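Local coordinates for protein cytokinin riboside 5'-monophosphate phosphoribohydrolase (Streptomyces coelicolor, PDB 5ZI9) that is a member of the SLOG clan, whose proteins are built round a parallel, Rossmann-like alpha/beta sheet, at residues E241-A244 and L245-E249. Numbering follows the deposited sequence.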
ATOM      1  N   GLU B 241       4.964  44.734  10.607  1.00 40.06           N
ATOM      2  CA  GLU B 241       3.566  44.639  10.110  1.00 39.75           C
ATOM      3  C   GLU B 241       3.268  43.223   9.544  1.00 36.94           C
ATOM      4  O   GLU B 241       2.286  42.576   9.939  1.00 34.48           O
ATOM      5  CB  GLU B 241       3.274  45.717   9.055  1.00 40.66           C
ATOM      6  CG  GLU B 241       1.808  45.835   8.628  1.00 42.13           C
ATOM      7  CD  GLU B 241       1.574  46.875   7.522  1.00 42.36           C
ATOM      8  OE1 GLU B 241       0.423  47.183   7.233  1.00 45.11           O
ATOM      9  OE2 GLU B 241       2.512  47.402   6.914  1.00 40.09           O
ATOM     10  N   ALA B 242       4.151  42.734   8.666  1.00 32.91           N
ATOM     11  CA  ALA B 242       4.005  41.394   8.085  1.00 30.61           C
ATOM     12  C   ALA B 242       3.830  40.353   9.128  1.00 28.88           C
ATOM     13  O   ALA B 242       2.926  39.529   9.008  1.00 29.93           O
ATOM     14  CB  ALA B 242       5.181  41.026   7.198  1.00 31.14           C
ATOM     15  N   VAL B 243       4.651  40.405  10.172  1.00 27.31           N
ATOM     16  CA  VAL B 243       4.538  39.406  11.237  1.00 29.33           C
ATOM     17  C   VAL B 243       3.244  39.527  11.985  1.00 31.93           C
ATOM     18  O   VAL B 243       2.675  38.536  12.397  1.00 34.82           O
ATOM     19  CB  VAL B 243       5.726  39.466  12.214  1.00 29.80           C
ATOM     20  CG1 VAL B 243       5.562  38.485  13.375  1.00 28.82           C
ATOM     21  CG2 VAL B 243       6.999  39.118  11.457  1.00 31.62           C
ATOM     22  N   ALA B 244       2.782  40.754  12.184  1.00 35.35           N
ATOM     23  CA  ALA B 244       1.556  40.971  12.937  1.00 36.50           C
ATOM     24  C   ALA B 244       0.336  40.442  12.171  1.00 36.68           C
ATOM     25  O   ALA B 244      -0.571  39.792  12.755  1.00 33.23           O
ATOM     26  CB  ALA B 244       1.402  42.453  13.218  1.00 36.55           C
ATOM     27  N   LEU B 245       0.323  40.751  10.868  1.00 35.14           N
ATOM     28  CA  LEU B 245      -0.736  40.290   9.970  1.00 38.06           C
ATOM     29  C   LEU B 245      -0.910  38.792  10.018  1.00 39.98           C
ATOM     30  O   LEU B 245      -2.037  38.313  10.129  1.00 42.99           O
ATOM     31  CB  LEU B 245      -0.462  40.691   8.530  1.00 37.10           C
ATOM     32  CG  LEU B 245      -0.718  42.179   8.244  1.00 37.05           C
ATOM     33  CD1 LEU B 245       0.029  42.663   7.005  1.00 35.65           C
ATOM     34  CD2 LEU B 245      -2.213  42.429   8.119  1.00 37.25           C
ATOM     35  N   VAL B 246       0.212  38.079   9.956  1.00 37.03           N
ATOM     36  CA  VAL B 246       0.199  36.639   9.932  1.00 36.74           C
ATOM     37  C   VAL B 246      -0.291  36.073  11.265  1.00 38.26           C
ATOM     38  O   VAL B 246      -1.087  35.139  11.249  1.00 39.47           O
ATOM     39  CB  VAL B 246       1.570  36.095   9.502  1.00 37.21           C
ATOM     40  CG1 VAL B 246       1.818  34.725  10.071  1.00 37.91           C
ATOM     41  CG2 VAL B 246       1.668  36.074   7.983  1.00 37.82           C
ATOM     42  N   SER B 247       0.159  36.623  12.401  1.00 41.65           N
ATOM     43  CA  SER B 247      -0.238  36.098  13.732  1.00 44.08           C
ATOM     44  C   SER B 247      -1.699  36.405  14.029  1.00 46.18           C
ATOM     45  O   SER B 247      -2.391  35.584  14.654  1.00 47.76           O
ATOM     46  CB  SER B 247       0.633  36.636  14.872  1.00 44.66           C
ATOM     47  OG  SER B 247       1.861  37.125  14.377  1.00 47.06           O
ATOM     48  N   LYS B 248      -2.164  37.571  13.579  1.00 45.98           N
ATOM     49  CA  LYS B 248      -3.581  37.907  13.681  1.00 53.77           C
ATOM     50  C   LYS B 248      -4.443  36.858  12.936  1.00 54.12           C
ATOM     51  O   LYS B 248      -5.211  36.126  13.562  1.00 56.25           O
ATOM     52  CB  LYS B 248      -3.844  39.337  13.177  1.00 58.04           C
ATOM     53  CG  LYS B 248      -4.970  40.083  13.888  1.00 65.04           C
ATOM     54  CD  LYS B 248      -6.152  40.507  12.991  1.00 71.18           C
ATOM     55  CE  LYS B 248      -6.790  41.804  13.531  1.00 73.67           C
ATOM     56  NZ  LYS B 248      -7.873  42.381  12.687  1.00 72.28           N
ATOM     57  N   GLU B 249      -4.229  36.737  11.627  1.00 55.01           N
ATOM     58  CA  GLU B 249      -5.018  35.840  10.745  1.00 56.62           C
ATOM     59  C   GLU B 249      -4.808  34.285  10.861  1.00 55.04           C
ATOM     60  O   GLU B 249      -5.772  33.545  10.634  1.00 55.91           O
ATOM     61  CB  GLU B 249      -4.857  36.281   9.272  1.00 59.91           C
ATOM     62  CG  GLU B 249      -5.850  37.326   8.776  1.00 63.37           C
ATOM     63  CD  GLU B 249      -5.293  38.204   7.645  1.00 70.85           C
ATOM     64  OE1 GLU B 249      -5.236  37.750   6.474  1.00 77.19           O
ATOM     65  OE2 GLU B 249      -4.926  39.374   7.913  1.00 67.74           O
TER
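Two donors of Ser247 share the carbonyl oxygen of Val243: OG lies 2.6 Å from Val243 O, and the backbone N of Ser247 reaches the same Val243 O at 3.2 Å. This is a serine hydroxyl folded back on the i-4 carbonyl of an alpha helix, here 239-249, the last helix of a Rossmann-like parallel alpha/beta domain. The two donors approach from opposite faces of the carbonyl plane, the hydroxyl tilted 28° out of it. Ser247 turns OG back toward the preceding turn with an unusual chi1 of -20°, off the staggered positions; at 2.5 Å resolution that value should not be pressed. The hydroxyl bond, added to the ordinary helical one, ties the side chain back to the helix and gives OG a partner.

Two residues earlier along the helix, Leu245 N meets Glu241 O in a nearly straight bond of 2.8 Å. The side chains of this pair run side by side in the same direction. Leu245 places CG opposite its own carbonyl carbon (chi1 -75°), which brings Leu245 CD1 to 4.0 Å from Glu241 CG. The glutamate chain is extended, and its OE2 is hydrogen-bonded to Thr236 on strand 234-236, while Leu245 rests on His234 of that strand.

Ala242 and Val246 occupy the buried side of the helix, where both touch Val201 of strand 200-203, and Val246 also meets Phe105. Their backbones are joined by a bond of 3.2 Å from Val246 N to Ala242 O. On the exposed side Lys248 leads its amine away from the preceding turn; its backbone N still bonds Ala244 O at 2.9 Å, and its CB sits 3.3 Å from that same Ala244 O.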